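Local structure of phthiocerol synthesis polyketide synthase type I PpsC (Mycobacterium tuberculosis, 7AHB) at residues L255-I267 against S281-N293. The protein probably loads the extender unit onto the polyketide synthase through its acyltransferase domain during phthiocerol chain synthesis. Sequence-based numbering, arbitrary orientation.
With NA (sodium ion), chain O.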
ATOM      1  N   LEU A 255      12.178  15.360   8.083  1.00 18.16           N
ATOM      2  CA  LEU A 255      12.440  14.038   8.633  1.00 21.58           C
ATOM      3  C   LEU A 255      13.916  13.845   8.971  1.00 21.77           C
ATOM      4  O   LEU A 255      14.364  12.708   9.148  1.00 19.99           O
ATOM      5  CB  LEU A 255      11.965  12.964   7.655  1.00 19.22           C
ATOM      6  CG  LEU A 255      10.474  12.996   7.373  1.00 18.81           C
ATOM      7  CD1 LEU A 255      10.094  12.127   6.175  1.00 19.08           C
ATOM      8  CD2 LEU A 255       9.696  12.558   8.592  1.00 20.46           C
ATOM      9  N   ALA A 256      14.674  14.938   9.065  1.00 20.23           N
ATOM     10  CA  ALA A 256      16.108  14.841   9.324  1.00 22.55           C
ATOM     11  C   ALA A 256      16.395  14.014  10.570  1.00 23.69           C
ATOM     12  O   ALA A 256      17.370  13.260  10.611  1.00 24.35           O
ATOM     13  CB  ALA A 256      16.712  16.240   9.483  1.00 24.54           C
ATOM     14  N   ASP A 257      15.552  14.135  11.589  1.00 23.07           N
ATOM     15  CA  ASP A 257      15.767  13.489  12.875  1.00 26.38           C
ATOM     16  C   ASP A 257      15.239  12.068  12.913  1.00 27.08           C
ATOM     17  O   ASP A 257      15.399  11.401  13.941  1.00 26.01           O
ATOM     18  CB  ASP A 257      15.104  14.294  13.990  1.00 24.42           C
ATOM     19  CG  ASP A 257      15.760  15.643  14.196  1.00 28.94           C
ATOM     20  OD1 ASP A 257      16.951  15.796  13.849  1.00 27.84           O
ATOM     21  OD2 ASP A 257      15.072  16.547  14.706  1.00 29.22           O
ATOM     22  N   LEU A 258      14.637  11.591  11.824  1.00 18.60           N
ATOM     23  CA  LEU A 258      14.139  10.222  11.779  1.00 20.10           C
ATOM     24  C   LEU A 258      15.315   9.243  11.856  1.00 18.94           C
ATOM     25  O   LEU A 258      16.215   9.256  11.007  1.00 19.17           O
ATOM     26  CB  LEU A 258      13.344   9.987  10.505  1.00 18.92           C
ATOM     27  CG  LEU A 258      12.649   8.631  10.384  1.00 19.81           C
ATOM     28  CD1 LEU A 258      11.514   8.505  11.388  1.00 22.80           C
ATOM     29  CD2 LEU A 258      12.141   8.410   8.971  1.00 20.17           C
ATOM     30  N   THR A 259      15.291   8.370  12.854  1.00 20.27           N
ATOM     31  CA  THR A 259      16.357   7.397  13.084  1.00 19.42           C
ATOM     32  C   THR A 259      15.751   6.002  13.038  1.00 21.27           C
ATOM     33  O   THR A 259      15.236   5.496  14.052  1.00 19.31           O
ATOM     34  CB  THR A 259      17.050   7.671  14.418  1.00 22.60           C
ATOM     35  OG1 THR A 259      17.518   9.022  14.428  1.00 22.06           O
ATOM     36  CG2 THR A 259      18.239   6.733  14.618  1.00 25.07           C
ATOM     37  N   PRO A 260      15.780   5.347  11.889  1.00 19.40           N
ATOM     38  CA  PRO A 260      15.208   4.001  11.771  1.00 18.32           C
ATOM     39  C   PRO A 260      16.171   2.964  12.336  1.00 18.76           C
ATOM     40  O   PRO A 260      17.247   3.299  12.809  1.00 21.90           O
ATOM     41  CB  PRO A 260      15.037   3.840  10.265  1.00 18.93           C
ATOM     42  CG  PRO A 260      16.208   4.576   9.720  1.00 19.07           C
ATOM     43  CD  PRO A 260      16.433   5.775  10.637  1.00 18.60           C
ATOM     44  N   GLN A 261      15.766   1.699  12.256  1.00 19.31           N
ATOM     45  CA  GLN A 261      16.545   0.546  12.677  1.00 23.77           C
ATOM     46  C   GLN A 261      16.541  -0.472  11.544  1.00 23.65           C
ATOM     47  O   GLN A 261      15.669  -0.437  10.672  1.00 19.74           O
ATOM     48  CB  GLN A 261      15.978  -0.085  13.961  1.00 23.33           C
ATOM     49  CG  GLN A 261      16.140   0.786  15.189  1.00 21.59           C
ATOM     50  CD  GLN A 261      17.591   1.089  15.482  1.00 24.80           C
ATOM     51  OE1 GLN A 261      18.456   0.252  15.252  1.00 27.15           O
ATOM     52  NE2 GLN A 261      17.866   2.266  16.016  1.00 24.87           N
ATOM     53  N   PRO A 262      17.504  -1.380  11.518  1.00 21.47           N
ATOM     54  CA  PRO A 262      17.448  -2.464  10.539  1.00 23.12           C
ATOM     55  C   PRO A 262      16.180  -3.272  10.733  1.00 23.79           C
ATOM     56  O   PRO A 262      15.792  -3.546  11.880  1.00 21.99           O
ATOM     57  CB  PRO A 262      18.697  -3.311  10.850  1.00 25.35           C
ATOM     58  CG  PRO A 262      19.591  -2.438  11.649  1.00 28.10           C
ATOM     59  CD  PRO A 262      18.720  -1.413  12.348  1.00 26.11           C
ATOM     60  N   PRO A 263      15.546  -3.721   9.650  1.00 21.28           N
ATOM     61  CA  PRO A 263      14.357  -4.562   9.805  1.00 21.62           C
ATOM     62  C   PRO A 263      14.682  -5.913  10.429  1.00 20.88           C
ATOM     63  O   PRO A 263      15.790  -6.452  10.299  1.00 23.13           O
ATOM     64  CB  PRO A 263      13.835  -4.718   8.371  1.00 21.33           C
ATOM     65  CG  PRO A 263      15.037  -4.443   7.491  1.00 22.86           C
ATOM     66  CD  PRO A 263      15.904  -3.484   8.228  1.00 21.32           C
ATOM     67  N   THR A 264      13.679  -6.467  11.104  1.00 22.19           N
ATOM     68  CA  THR A 264      13.781  -7.810  11.656  1.00 24.77           C
ATOM     69  C   THR A 264      13.015  -8.838  10.830  1.00 25.69           C
ATOM     70  O   THR A 264      13.294 -10.037  10.949  1.00 28.86           O
ATOM     71  CB  THR A 264      13.273  -7.853  13.108  1.00 26.72           C
ATOM     72  OG1 THR A 264      11.907  -7.449  13.175  1.00 30.59           O
ATOM     73  CG2 THR A 264      14.080  -6.927  13.976  1.00 27.37           C
ATOM     74  N   ILE A 265      12.078  -8.397   9.997  1.00 21.47           N
ATOM     75  CA  ILE A 265      11.363  -9.226   9.026  1.00 23.22           C
ATOM     76  C   ILE A 265      11.907  -8.819   7.653  1.00 24.26           C
ATOM     77  O   ILE A 265      12.048  -7.614   7.409  1.00 23.81           O
ATOM     78  CB  ILE A 265       9.841  -8.994   9.077  1.00 23.80           C
ATOM     79  CG1 ILE A 265       9.294  -9.213  10.458  1.00 28.75           C
ATOM     80  CG2 ILE A 265       9.118  -9.923   8.102  1.00 25.83           C
ATOM     81  CD1 ILE A 265       7.784  -9.442  10.519  1.00 29.67           C
ATOM     82  N   PRO A 266      12.196  -9.743   6.734  1.00 20.88           N
ATOM     83  CA  PRO A 266      12.562  -9.341   5.367  1.00 22.64           C
ATOM     84  C   PRO A 266      11.525  -8.365   4.838  1.00 20.76           C
ATOM     85  O   PRO A 266      10.319  -8.614   4.899  1.00 18.15           O
ATOM     86  CB  PRO A 266      12.552 -10.663   4.591  1.00 20.75           C
ATOM     87  CG  PRO A 266      12.999 -11.662   5.637  1.00 22.19           C
ATOM     88  CD  PRO A 266      12.253 -11.201   6.901  1.00 25.20           C
ATOM     89  N   ILE A 267      11.996  -7.243   4.307  1.00 22.60           N
ATOM     90  CA  ILE A 267      11.130  -6.302   3.603  1.00 23.52           C
ATOM     91  C   ILE A 267      11.683  -6.156   2.185  1.00 21.53           C
ATOM     92  O   ILE A 267      12.852  -5.794   2.004  1.00 25.33           O
ATOM     93  CB  ILE A 267      11.029  -4.939   4.319  1.00 21.77           C
ATOM     94  CG1 ILE A 267      10.453  -3.896   3.373  1.00 20.98           C
ATOM     95  CG2 ILE A 267      12.383  -4.512   4.870  1.00 24.36           C
ATOM     96  CD1 ILE A 267       9.902  -2.670   4.105  1.00 24.19           C
ATOM     97  N   SER A 281      25.305  -3.819   2.210  1.00 44.19           N
ATOM     98  CA  SER A 281      24.486  -3.057   3.137  1.00 42.77           C
ATOM     99  C   SER A 281      23.003  -3.214   2.798  1.00 43.36           C
ATOM    100  O   SER A 281      22.619  -3.506   1.664  1.00 45.75           O
ATOM    101  CB  SER A 281      24.873  -1.578   3.099  1.00 43.97           C
ATOM    102  OG  SER A 281      24.337  -0.959   1.942  1.00 43.59           O
ATOM    103  N   GLY A 282      22.162  -3.015   3.804  1.00 51.72           N
ATOM    104  CA  GLY A 282      20.733  -3.015   3.595  1.00 54.11           C
ATOM    105  C   GLY A 282      20.175  -1.612   3.553  1.00 52.70           C
ATOM    106  O   GLY A 282      20.767  -0.679   4.103  1.00 55.52           O
ATOM    107  N   PRO A 283      19.027  -1.429   2.892  1.00 43.66           N
ATOM    108  CA  PRO A 283      18.394  -0.101   2.870  1.00 42.68           C
ATOM    109  C   PRO A 283      18.179   0.441   4.277  1.00 39.79           C
ATOM    110  O   PRO A 283      17.845  -0.295   5.204  1.00 39.19           O
ATOM    111  CB  PRO A 283      17.063  -0.338   2.141  1.00 42.83           C
ATOM    112  CG  PRO A 283      16.871  -1.846   2.159  1.00 40.51           C
ATOM    113  CD  PRO A 283      18.257  -2.424   2.125  1.00 44.57           C
ATOM    114  N   ARG A 284      18.419   1.739   4.426  1.00 24.77           N
ATOM    115  CA  ARG A 284      18.144   2.486   5.640  1.00 22.80           C
ATOM    116  C   ARG A 284      16.867   3.285   5.424  1.00 25.21           C
ATOM    117  O   ARG A 284      16.802   4.139   4.524  1.00 26.16           O
ATOM    118  CB  ARG A 284      19.300   3.420   5.977  1.00 26.44           C
ATOM    119  CG  ARG A 284      19.164   4.093   7.329  1.00 27.81           C
ATOM    120  CD  ARG A 284      20.470   4.768   7.761  1.00 32.32           C
ATOM    121  NE  ARG A 284      20.344   5.336   9.108  1.00 33.10           N
ATOM    122  CZ  ARG A 284      19.998   6.602   9.358  1.00 34.23           C
ATOM    123  NH1 ARG A 284      19.751   7.450   8.349  1.00 32.96           N
ATOM    124  NH2 ARG A 284      19.895   7.025  10.620  1.00 34.30           N
ATOM    125  N   PHE A 285      15.846   2.994   6.220  1.00 16.06           N
ATOM    126  CA  PHE A 285      14.525   3.577   5.976  1.00 17.88           C
ATOM    127  C   PHE A 285      14.408   4.957   6.629  1.00 17.46           C
ATOM    128  O   PHE A 285      13.570   5.220   7.480  1.00 17.25           O
ATOM    129  CB  PHE A 285      13.437   2.623   6.453  1.00 15.85           C
ATOM    130  CG  PHE A 285      13.336   1.391   5.629  1.00 17.91           C
ATOM    131  CD1 PHE A 285      14.087   0.261   5.945  1.00 18.77           C
ATOM    132  CD2 PHE A 285      12.515   1.358   4.505  1.00 18.49           C
ATOM    133  CE1 PHE A 285      14.007  -0.877   5.162  1.00 17.66           C
ATOM    134  CE2 PHE A 285      12.436   0.219   3.719  1.00 19.18           C
ATOM    135  CZ  PHE A 285      13.190  -0.895   4.047  1.00 19.32           C
ATOM    136  N   ASP A 286      15.270   5.846   6.169  1.00 18.16           N
ATOM    137  CA  ASP A 286      15.480   7.168   6.721  1.00 18.63           C
ATOM    138  C   ASP A 286      14.844   8.211   5.802  1.00 19.25           C
ATOM    139  O   ASP A 286      14.152   7.874   4.834  1.00 17.60           O
ATOM    140  CB  ASP A 286      16.982   7.428   6.894  1.00 21.33           C
ATOM    141  CG  ASP A 286      17.771   7.260   5.590  1.00 24.23           C
ATOM    142  OD1 ASP A 286      17.148   7.186   4.496  1.00 20.24           O
ATOM    143  OD2 ASP A 286      19.020   7.165   5.669  1.00 21.29           O
ATOM    144  N   ALA A 287      15.088   9.493   6.104  1.00 18.38           N
ATOM    145  CA  ALA A 287      14.447  10.574   5.354  1.00 20.25           C
ATOM    146  C   ALA A 287      14.709  10.450   3.857  1.00 18.89           C
ATOM    147  O   ALA A 287      13.792  10.621   3.041  1.00 15.87           O
ATOM    148  CB  ALA A 287      14.940  11.927   5.859  1.00 19.15           C
ATOM    149  N   GLU A 288      15.955  10.155   3.467  1.00 23.63           N
ATOM    150  CA  GLU A 288      16.252  10.035   2.040  1.00 23.68           C
ATOM    151  C   GLU A 288      15.448   8.903   1.412  1.00 20.44           C
ATOM    152  O   GLU A 288      14.989   9.008   0.268  1.00 18.56           O
ATOM    153  CB  GLU A 288      17.752   9.812   1.811  1.00 28.69           C
ATOM    154  CG  GLU A 288      18.094   9.549   0.355  1.00 27.68           C
ATOM    155  CD  GLU A 288      19.601   9.459   0.088  1.00 33.09           C
ATOM    156  OE1 GLU A 288      20.399   9.411   1.061  1.00 34.10           O
ATOM    157  OE2 GLU A 288      19.989   9.447  -1.102  1.00 31.95           O
ATOM    158  N   HIS A 289      15.262   7.807   2.141  1.00 17.76           N
ATOM    159  CA  HIS A 289      14.501   6.698   1.577  1.00 17.28           C
ATOM    160  C   HIS A 289      13.060   7.108   1.282  1.00 16.54           C
ATOM    161  O   HIS A 289      12.495   6.756   0.241  1.00 13.57           O
ATOM    162  CB  HIS A 289      14.477   5.521   2.535  1.00 16.88           C
ATOM    163  CG  HIS A 289      13.648   4.381   2.044  1.00 16.48           C
ATOM    164  ND1 HIS A 289      14.161   3.376   1.256  1.00 18.53           N
ATOM    165  CD2 HIS A 289      12.338   4.096   2.212  1.00 16.48           C
ATOM    166  CE1 HIS A 289      13.206   2.509   0.973  1.00 17.54           C
ATOM    167  NE2 HIS A 289      12.092   2.921   1.545  1.00 18.31           N
ATOM    168  N   TRP A 290      12.427   7.805   2.219  1.00 13.58           N
ATOM    169  CA  TRP A 290      11.037   8.206   2.010  1.00 15.22           C
ATOM    170  C   TRP A 290      10.909   9.283   0.934  1.00 13.65           C
ATOM    171  O   TRP A 290       9.934   9.284   0.175  1.00 17.36           O
ATOM    172  CB  TRP A 290      10.443   8.630   3.356  1.00 14.10           C
ATOM    173  CG  TRP A 290      10.501   7.490   4.321  1.00 15.87           C
ATOM    174  CD1 TRP A 290      11.185   7.450   5.509  1.00 16.73           C
ATOM    175  CD2 TRP A 290       9.920   6.186   4.148  1.00 13.37           C
ATOM    176  NE1 TRP A 290      11.038   6.210   6.104  1.00 15.12           N
ATOM    177  CE2 TRP A 290      10.283   5.413   5.278  1.00 17.50           C
ATOM    178  CE3 TRP A 290       9.129   5.598   3.146  1.00 13.52           C
ATOM    179  CZ2 TRP A 290       9.885   4.094   5.435  1.00 17.04           C
ATOM    180  CZ3 TRP A 290       8.736   4.285   3.300  1.00 16.38           C
ATOM    181  CH2 TRP A 290       9.104   3.548   4.457  1.00 14.10           C
ATOM    182  N   ALA A 291      11.867  10.199   0.839  1.00 15.87           N
ATOM    183  CA  ALA A 291      11.868  11.144  -0.277  1.00 15.75           C
ATOM    184  C   ALA A 291      12.030  10.417  -1.605  1.00 18.03           C
ATOM    185  O   ALA A 291      11.443  10.814  -2.622  1.00 15.36           O
ATOM    186  CB  ALA A 291      12.985  12.165  -0.090  1.00 17.38           C
ATOM    187  N   THR A 292      12.839   9.350  -1.615  1.00 17.41           N
ATOM    188  CA  THR A 292      13.043   8.565  -2.821  1.00 18.29           C
ATOM    189  C   THR A 292      11.830   7.708  -3.142  1.00 19.60           C
ATOM    190  O   THR A 292      11.444   7.596  -4.313  1.00 17.92           O
ATOM    191  CB  THR A 292      14.295   7.690  -2.667  1.00 17.15           C
ATOM    192  OG1 THR A 292      15.428   8.545  -2.471  1.00 17.32           O
ATOM    193  CG2 THR A 292      14.483   6.831  -3.884  1.00 17.64           C
ATOM    194  N   ASN A 293      11.222   7.097  -2.119  1.00 14.17           N
ATOM    195  CA  ASN A 293      10.052   6.245  -2.326  1.00 15.27           C
ATOM    196  C   ASN A 293       8.886   6.998  -2.982  1.00 14.92           C
ATOM    197  O   ASN A 293       8.162   6.440  -3.814  1.00 13.70           O
ATOM    198  CB  ASN A 293       9.619   5.655  -0.983  1.00 15.86           C
ATOM    199  CG  ASN A 293       8.219   5.071  -1.014  1.00 18.82           C
ATOM    200  OD1 ASN A 293       7.246   5.692  -0.529  1.00 18.58           O
ATOM    201  ND2 ASN A 293       8.102   3.860  -1.577  1.00 17.95           N
TER
HETATM  202 NA    NA O1013      15.941   4.166  16.418  1.00 31.74          NA
HETATM  203  O   HOH W   1      16.163  10.558   8.643  1.00 18.13           O
HETATM  204  O   HOH W   2      16.177   0.970   8.358  1.00 20.92           O
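Leu255 O receives two hydrogen bonds, one from Leu258 N that closes a type I turn and one from a bridging water at 2.8 Å. The same water donates to Leu258 O and accepts from Ala287 N, so the first-turn amide of helix 287-295 is tied to the 255-267 loop without any direct hydrogen bond between the two segments. Beside it the CB atoms of Leu255 and Ala287 meet at 3.6 Å. Leu258 turns its CG anti to the backbone N (chi1 -174°), and Leu258 CD2 comes to the indole edge, 3.7 Å from Trp290 CD1, while Val159 of helix 153-167 touches both side chains. Phe285 O takes a weak bond from Trp290 NE1 and lies 3.4 Å from Pro260 CB. The Pro260 ring also crosses the extended Arg284 side chain at about a right angle, setting CD over one guanidinium face, toward its rim. Arg284 NH1 forms a salt bridge with the anti lone pair of Asp286 OD2 (2.8 Å), which holds that end of the side chain beside Pro260; Asp286 OD1 meanwhile caps the helix by accepting from His289 N (3.1 Å). Farther along, CD1 and CG2 of Ile267 pack against the Phe285 tip, with Ile267 CD1 3.7 Å from Phe285 CZ, and a second water links Gln261 O to Phe285 N. The contact thus joins the loop leading into edge strand 267-269 to the start of helix 287-295 in the acyltransferase domain: the direct touch is van der Waals packing, largely apolar, while two waters match backbone donors to carbonyls that do not meet directly.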